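Local coordinates for metallo-beta-lactamase (Simiduia agarivorans, PDB 6MFI), which probably hydrolyses beta-lactam antibiotics as a two-zinc metallo-beta-lactamase of subclass B3, at residues 195-200 / 206-211. Numbering follows the deposited sequence.
Sequences WQWRAC and TTLVYA
Segments 195-200 and 206-211 run antiparallel, with reciprocal backbone hydrogen bonds pairing Trp195 with Tyr210, Trp197 with Leu208 and Ala199 with Thr206; their strand axes are 4.6 Å apart at closest approach. Tyr210 N to Trp195 O is the shortest of the six bonds, at 2.6 Å. The return bond, Trp195 N to Tyr210 O, is 3.2 Å, its donor 49° above the carbonyl plane. Between these pairs, CA-H...O contacts such as Gln196 CA to Leu208 O fill the non-hydrogen-bonded positions. The result is a beta hairpin whose loop is bridged by the Cys200-Cys205 disulfide; it lies within the second sheet of the alpha-beta/beta-alpha sandwich of metallo-beta-lactamases, flanked by strands 178-184 and 248-250. Trp197 lies on the face turned toward strand 67-71 of the other sheet, together with Leu208, Ala199 and Tyr210. With CG set between backbone N and carbonyl carbon (chi1 64°), its indole folds across to the partner strand. Leu208 CB lies over one face as a CH-pi contact, 4.2 Å from the six-membered ring centroid. Tyr210 CB meets the ring edge in plane, 3.7 Å from Trp197 CZ3. On the reverse face Gln196 packs its CB against Val209 CG2 at 3.8 Å, its OE1 hydrogen-bonded to Tyr183 OH and its NE2 to Glu245 O. Tyr210, whose hydroxyl bonds to Asp79, comes within about 5 Å of the side chain of zinc ligand His115.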
# COMPACT_ATOMS: atom_id res chain seq x y z
N TRP A 195 0.48 0.08 -7.15
CA TRP A 195 -0.76 -0.12 -7.89
C TRP A 195 -1.27 1.20 -8.45
O TRP A 195 -1.12 2.25 -7.84
CB TRP A 195 -1.82 -0.76 -6.99
CG TRP A 195 -1.51 -2.18 -6.64
CD1 TRP A 195 -0.89 -2.62 -5.51
CD2 TRP A 195 -1.80 -3.34 -7.42
NE1 TRP A 195 -0.78 -3.99 -5.54
CE2 TRP A 195 -1.33 -4.46 -6.70
CE3 TRP A 195 -2.42 -3.55 -8.66
CZ2 TRP A 195 -1.46 -5.76 -7.17
CZ3 TRP A 195 -2.54 -4.85 -9.13
CH2 TRP A 195 -2.06 -5.93 -8.39
N GLN A 196 -1.87 1.12 -9.64
CA GLN A 196 -2.39 2.29 -10.33
C GLN A 196 -3.72 1.95 -10.98
O GLN A 196 -3.82 0.96 -11.71
CB GLN A 196 -1.39 2.79 -11.38
CG GLN A 196 -2.01 3.54 -12.54
CD GLN A 196 -1.14 3.52 -13.78
OE1 GLN A 196 -0.97 2.47 -14.41
NE2 GLN A 196 -0.58 4.67 -14.13
N TRP A 197 -4.73 2.77 -10.70
CA TRP A 197 -6.06 2.58 -11.27
C TRP A 197 -6.67 3.95 -11.56
O TRP A 197 -6.14 4.99 -11.17
CB TRP A 197 -6.97 1.78 -10.33
CG TRP A 197 -7.25 2.47 -9.03
CD1 TRP A 197 -8.36 3.20 -8.71
CD2 TRP A 197 -6.41 2.50 -7.87
NE1 TRP A 197 -8.26 3.68 -7.43
CE2 TRP A 197 -7.07 3.26 -6.89
CE3 TRP A 197 -5.15 1.95 -7.57
CZ2 TRP A 197 -6.52 3.49 -5.63
CZ3 TRP A 197 -4.61 2.18 -6.31
CH2 TRP A 197 -5.30 2.95 -5.36
N ARG A 198 -7.80 3.93 -12.26
CA ARG A 198 -8.54 5.14 -12.59
C ARG A 198 -9.83 5.20 -11.78
O ARG A 198 -10.50 4.18 -11.61
CB ARG A 198 -8.85 5.21 -14.08
CG ARG A 198 -7.64 5.43 -14.97
CD ARG A 198 -8.02 6.06 -16.30
NE ARG A 198 -9.07 5.32 -17.00
CZ ARG A 198 -10.35 5.66 -17.01
NH1 ARG A 198 -10.76 6.74 -16.37
NH2 ARG A 198 -11.23 4.92 -17.68
N ALA A 199 -10.16 6.39 -11.30
CA ALA A 199 -11.37 6.62 -10.51
C ALA A 199 -12.20 7.69 -11.20
O ALA A 199 -11.71 8.80 -11.45
CB ALA A 199 -11.03 7.02 -9.08
N CYS A 200 -13.46 7.37 -11.49
CA CYS A 200 -14.36 8.32 -12.13
C CYS A 200 -15.62 8.53 -11.29
O CYS A 200 -15.58 9.19 -10.26
CB CYS A 200 -14.74 7.83 -13.53
SG CYS A 200 -13.33 7.36 -14.57
N THR A 206 -9.55 10.68 -12.87
CA THR A 206 -8.34 10.86 -12.08
C THR A 206 -7.60 9.53 -11.99
O THR A 206 -8.21 8.48 -11.77
CB THR A 206 -8.66 11.37 -10.67
OG1 THR A 206 -9.36 12.62 -10.77
CG2 THR A 206 -7.38 11.58 -9.87
N THR A 207 -6.28 9.58 -12.17
CA THR A 207 -5.43 8.39 -12.09
C THR A 207 -4.78 8.37 -10.71
O THR A 207 -3.97 9.25 -10.38
CB THR A 207 -4.38 8.39 -13.19
OG1 THR A 207 -5.02 8.46 -14.47
CG2 THR A 207 -3.55 7.12 -13.12
N LEU A 208 -5.13 7.37 -9.91
CA LEU A 208 -4.58 7.20 -8.57
C LEU A 208 -3.48 6.16 -8.59
O LEU A 208 -3.56 5.16 -9.31
CB LEU A 208 -5.67 6.79 -7.58
CG LEU A 208 -6.65 7.86 -7.07
CD1 LEU A 208 -7.65 8.26 -8.15
CD2 LEU A 208 -7.38 7.37 -5.83
N VAL A 209 -2.44 6.39 -7.79
CA VAL A 209 -1.31 5.47 -7.68
C VAL A 209 -1.06 5.19 -6.21
O VAL A 209 -0.87 6.13 -5.42
CB VAL A 209 -0.04 6.02 -8.35
CG1 VAL A 209 1.16 5.17 -7.99
CG2 VAL A 209 -0.22 6.08 -9.86
N TYR A 210 -1.06 3.91 -5.84
CA TYR A 210 -0.77 3.48 -4.47
C TYR A 210 0.70 3.05 -4.43
O TYR A 210 1.04 1.87 -4.51
CB TYR A 210 -1.71 2.36 -4.05
CG TYR A 210 -1.66 2.00 -2.58
CD1 TYR A 210 -1.82 2.97 -1.60
CD2 TYR A 210 -1.46 0.68 -2.18
CE1 TYR A 210 -1.78 2.64 -0.26
CE2 TYR A 210 -1.42 0.34 -0.84
CZ TYR A 210 -1.58 1.32 0.11
OH TYR A 210 -1.54 0.98 1.44
N ALA A 211 1.58 4.05 -4.32
CA ALA A 211 3.01 3.81 -4.37
C ALA A 211 3.50 3.20 -3.06
O ALA A 211 3.12 3.64 -1.97
CB ALA A 211 3.76 5.11 -4.65